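Local coordinates for protein pantothenate kinase (Coxiella burnetii, PDB 3TQC) that phosphorylates pantothenate with ATP to give 4'-phosphopantothenate, the first step of coenzyme A biosynthesis, at residues M157-K168 with V221-F229. Residues are numbered along the deposited sequence; the frame is centred on the assembly and turned at random.
Sequences MPSLLRVLNAIK and VFVSDFFDF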
loop_
_atom_site.group_PDB
_atom_site.type_symbol
_atom_site.label_atom_id
_atom_site.label_comp_id
_atom_site.label_asym_id
_atom_site.label_seq_id
_atom_site.Cartn_x
_atom_site.Cartn_y
_atom_site.Cartn_z
ATOM N N MET B 157 -6.536 2.617 -17.051
ATOM C CA MET B 157 -5.769 2.775 -15.814
ATOM C C MET B 157 -4.980 4.075 -15.776
ATOM O O MET B 157 -4.929 4.717 -14.747
ATOM C CB MET B 157 -4.844 1.577 -15.578
ATOM C CG MET B 157 -4.315 1.442 -14.137
ATOM S SD MET B 157 -5.590 1.297 -12.862
ATOM C CE MET B 157 -6.831 0.413 -13.811
ATOM N N PRO B 158 -4.358 4.472 -16.888
ATOM C CA PRO B 158 -3.643 5.742 -16.794
ATOM C C PRO B 158 -4.575 6.896 -16.403
ATOM O O PRO B 158 -4.171 7.799 -15.682
ATOM C CB PRO B 158 -3.072 5.945 -18.210
ATOM C CG PRO B 158 -3.057 4.581 -18.831
ATOM C CD PRO B 158 -4.143 3.790 -18.183
ATOM N N SER B 159 -5.817 6.847 -16.869
ATOM C CA SER B 159 -6.787 7.880 -16.537
ATOM C C SER B 159 -7.188 7.838 -15.049
ATOM O O SER B 159 -7.312 8.881 -14.390
ATOM C CB SER B 159 -8.013 7.765 -17.435
ATOM O OG SER B 159 -8.962 8.721 -17.058
ATOM N N LEU B 160 -7.386 6.642 -14.514
ATOM C CA LEU B 160 -7.715 6.533 -13.115
ATOM C C LEU B 160 -6.543 7.025 -12.265
ATOM O O LEU B 160 -6.753 7.754 -11.312
ATOM C CB LEU B 160 -8.082 5.095 -12.748
ATOM C CG LEU B 160 -8.331 4.735 -11.279
ATOM C CD1 LEU B 160 -9.347 5.649 -10.642
ATOM C CD2 LEU B 160 -8.801 3.288 -11.216
ATOM N N LEU B 161 -5.314 6.635 -12.605
ATOM C CA LEU B 161 -4.164 7.026 -11.776
ATOM C C LEU B 161 -3.917 8.530 -11.878
ATOM O O LEU B 161 -3.494 9.156 -10.922
ATOM C CB LEU B 161 -2.916 6.250 -12.174
ATOM C CG LEU B 161 -3.017 4.738 -11.931
ATOM C CD1 LEU B 161 -1.781 4.006 -12.503
ATOM C CD2 LEU B 161 -3.181 4.441 -10.453
ATOM N N ARG B 162 -4.218 9.114 -13.034
ATOM C CA ARG B 162 -4.076 10.544 -13.213
ATOM C C ARG B 162 -5.055 11.314 -12.317
ATOM O O ARG B 162 -4.701 12.348 -11.730
ATOM C CB ARG B 162 -4.277 10.900 -14.686
ATOM C CG ARG B 162 -4.320 12.395 -15.004
ATOM C CD ARG B 162 -4.742 12.632 -16.477
ATOM N NE ARG B 162 -5.961 11.899 -16.869
ATOM C CZ ARG B 162 -7.207 12.218 -16.507
ATOM N NH1 ARG B 162 -7.456 13.271 -15.721
ATOM N NH2 ARG B 162 -8.224 11.475 -16.933
ATOM N N VAL B 163 -6.278 10.812 -12.209
ATOM C CA VAL B 163 -7.276 11.430 -11.348
ATOM C C VAL B 163 -6.908 11.290 -9.874
ATOM O O VAL B 163 -6.957 12.262 -9.124
ATOM C CB VAL B 163 -8.671 10.850 -11.601
ATOM C CG1 VAL B 163 -9.562 11.131 -10.423
ATOM C CG2 VAL B 163 -9.256 11.440 -12.915
ATOM N N LEU B 164 -6.525 10.099 -9.448
ATOM C CA LEU B 164 -6.123 9.945 -8.062
ATOM C C LEU B 164 -4.876 10.782 -7.772
ATOM O O LEU B 164 -4.789 11.458 -6.756
ATOM C CB LEU B 164 -5.903 8.479 -7.740
ATOM C CG LEU B 164 -7.217 7.701 -7.887
ATOM C CD1 LEU B 164 -7.008 6.194 -7.785
ATOM C CD2 LEU B 164 -8.197 8.173 -6.831
ATOM N N ASN B 165 -3.910 10.736 -8.674
ATOM C CA ASN B 165 -2.708 11.532 -8.522
ATOM C C ASN B 165 -3.070 12.998 -8.377
ATOM O O ASN B 165 -2.555 13.677 -7.519
ATOM C CB ASN B 165 -1.780 11.347 -9.731
ATOM C CG ASN B 165 -0.488 12.106 -9.593
ATOM O OD1 ASN B 165 0.295 11.845 -8.684
ATOM N ND2 ASN B 165 -0.255 13.057 -10.492
ATOM N N ALA B 166 -3.966 13.472 -9.229
ATOM C CA ALA B 166 -4.362 14.869 -9.184
ATOM C C ALA B 166 -5.010 15.205 -7.836
ATOM O O ALA B 166 -4.744 16.253 -7.248
ATOM C CB ALA B 166 -5.289 15.181 -10.317
ATOM N N ILE B 167 -5.846 14.307 -7.334
ATOM C CA ILE B 167 -6.521 14.563 -6.067
ATOM C C ILE B 167 -5.489 14.631 -4.945
ATOM O O ILE B 167 -5.526 15.528 -4.120
ATOM C CB ILE B 167 -7.623 13.537 -5.795
ATOM C CG1 ILE B 167 -8.762 13.740 -6.805
ATOM C CG2 ILE B 167 -8.178 13.685 -4.378
ATOM C CD1 ILE B 167 -9.807 12.663 -6.778
ATOM N N LYS B 168 -4.538 13.711 -4.969
ATOM C CA LYS B 168 -3.536 13.598 -3.929
ATOM C C LYS B 168 -2.419 14.591 -4.123
ATOM O O LYS B 168 -1.499 14.653 -3.304
ATOM C CB LYS B 168 -2.983 12.172 -3.875
ATOM C CG LYS B 168 -3.886 11.207 -3.088
ATOM C CD LYS B 168 -4.012 11.625 -1.626
ATOM C CE LYS B 168 -4.413 10.466 -0.738
ATOM N NZ LYS B 168 -4.513 10.877 0.674
ATOM N N VAL B 221 2.942 2.378 -10.230
ATOM C CA VAL B 221 2.165 2.801 -9.075
ATOM C C VAL B 221 0.811 2.095 -9.156
ATOM O O VAL B 221 0.299 1.822 -10.240
ATOM C CB VAL B 221 1.941 4.341 -9.039
ATOM C CG1 VAL B 221 1.456 4.851 -10.398
ATOM C CG2 VAL B 221 0.933 4.708 -7.979
ATOM N N PHE B 222 0.261 1.793 -7.994
ATOM C CA PHE B 222 -1.028 1.141 -7.872
ATOM C C PHE B 222 -2.042 2.131 -7.353
ATOM O O PHE B 222 -1.673 3.125 -6.737
ATOM C CB PHE B 222 -0.928 -0.016 -6.885
ATOM C CG PHE B 222 0.268 -0.883 -7.100
ATOM C CD1 PHE B 222 0.660 -1.233 -8.379
ATOM C CD2 PHE B 222 0.994 -1.367 -6.029
ATOM C CE1 PHE B 222 1.751 -2.031 -8.581
ATOM C CE2 PHE B 222 2.087 -2.176 -6.240
ATOM C CZ PHE B 222 2.461 -2.501 -7.520
ATOM N N VAL B 223 -3.318 1.849 -7.605
ATOM C CA VAL B 223 -4.410 2.654 -7.058
ATOM C C VAL B 223 -4.245 2.801 -5.550
ATOM O O VAL B 223 -4.432 3.893 -5.009
ATOM C CB VAL B 223 -5.792 2.027 -7.377
ATOM C CG1 VAL B 223 -6.896 2.730 -6.628
ATOM C CG2 VAL B 223 -6.048 2.039 -8.888
ATOM N N SER B 224 -3.873 1.712 -4.882
ATOM C CA SER B 224 -3.658 1.731 -3.439
ATOM C C SER B 224 -2.589 2.733 -2.972
ATOM O O SER B 224 -2.597 3.168 -1.811
ATOM C CB SER B 224 -3.306 0.329 -2.936
ATOM O OG SER B 224 -2.018 -0.051 -3.370
ATOM N N ASP B 225 -1.696 3.138 -3.864
ATOM C CA ASP B 225 -0.722 4.155 -3.492
ATOM C C ASP B 225 -1.343 5.548 -3.376
ATOM O O ASP B 225 -0.706 6.466 -2.852
ATOM C CB ASP B 225 0.457 4.153 -4.455
ATOM C CG ASP B 225 1.219 2.828 -4.436
ATOM O OD1 ASP B 225 1.463 2.256 -5.507
ATOM O OD2 ASP B 225 1.566 2.350 -3.346
ATOM N N PHE B 226 -2.600 5.689 -3.802
ATOM C CA PHE B 226 -3.312 6.955 -3.698
ATOM C C PHE B 226 -4.441 6.953 -2.701
ATOM O O PHE B 226 -5.167 7.957 -2.564
ATOM C CB PHE B 226 -3.826 7.370 -5.057
ATOM C CG PHE B 226 -2.748 7.681 -6.001
ATOM C CD1 PHE B 226 -2.406 6.795 -6.994
ATOM C CD2 PHE B 226 -2.023 8.847 -5.859
ATOM C CE1 PHE B 226 -1.378 7.083 -7.864
ATOM C CE2 PHE B 226 -0.996 9.138 -6.705
ATOM C CZ PHE B 226 -0.671 8.254 -7.722
ATOM N N PHE B 227 -4.593 5.870 -1.964
ATOM C CA PHE B 227 -5.562 5.885 -0.888
ATOM C C PHE B 227 -4.953 5.526 0.447
ATOM O O PHE B 227 -3.844 5.002 0.531
ATOM C CB PHE B 227 -6.843 5.080 -1.234
ATOM C CG PHE B 227 -6.660 3.600 -1.421
ATOM C CD1 PHE B 227 -6.110 2.800 -0.428
ATOM C CD2 PHE B 227 -7.139 2.987 -2.564
ATOM C CE1 PHE B 227 -6.009 1.396 -0.588
ATOM C CE2 PHE B 227 -7.027 1.597 -2.746
ATOM C CZ PHE B 227 -6.467 0.804 -1.753
ATOM N N ASP B 228 -5.701 5.837 1.494
ATOM C CA ASP B 228 -5.213 5.757 2.857
ATOM C C ASP B 228 -5.741 4.550 3.631
ATOM O O ASP B 228 -5.121 4.080 4.580
ATOM C CB ASP B 228 -5.632 7.046 3.554
ATOM C CG ASP B 228 -5.052 8.256 2.882
ATOM O OD1 ASP B 228 -3.881 8.547 3.193
ATOM O OD2 ASP B 228 -5.735 8.887 2.038
ATOM N N PHE B 229 -6.895 4.059 3.214
ATOM C CA PHE B 229 -7.611 3.034 3.937
ATOM C C PHE B 229 -8.488 2.323 2.933
ATOM O O PHE B 229 -9.018 2.956 2.027
ATOM C CB PHE B 229 -8.473 3.704 4.986
ATOM C CG PHE B 229 -9.059 2.769 5.991
ATOM C CD1 PHE B 229 -8.496 2.643 7.246
ATOM C CD2 PHE B 229 -10.202 2.045 5.698
ATOM C CE1 PHE B 229 -9.056 1.771 8.193
ATOM C CE2 PHE B 229 -10.759 1.181 6.625
ATOM C CZ PHE B 229 -10.191 1.042 7.867
#
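Phe226 lays one face of its ring against the backbone of helix 157-168: Asn165 N stands 3.8 Å above the ring plane, nearer the ring's border than its centre, and Phe226 CE2 comes within 3.5 Å of Asn165 CA. CB of Phe226 already points at the helix; with CG anti to the carbonyl carbon (chi1 -66°), the ring then lies across the helix flank, over the Leu164-Asn165 peptide. The Asn165 amide, its plane 76° from that of the ring, brings OD1 to 3.6 Å from Phe226 CE2, while Leu164 packs CB to CB against Phe226. One turn earlier, Leu161 splits its branches: CD1 meets Val221 CG1 tip to tip at 4.0 Å, and CD2 lies against the backbone N of Val223 (3.9 Å) and reaches Phe226 CE1. The two methyls of Val223 are likewise divided, CG1 against Leu164 CD1 (3.7 Å) and CG2 against Leu160 CD2. At the far end Lys168 passes the ring edge with its CB, and its NZ forms a 2.7 Å salt bridge to the syn lone pair of Asp228 OD2. Pro92 O also accepts from that ammonium, and Ile94 N donates to the same carboxylate oxygen, tying the ion pair to strand 93-99. This docks a helix onto the loop, with its 3-10 turn at 223-225, that leads into strand 229-234 of the central sheet in this P-loop kinase fold.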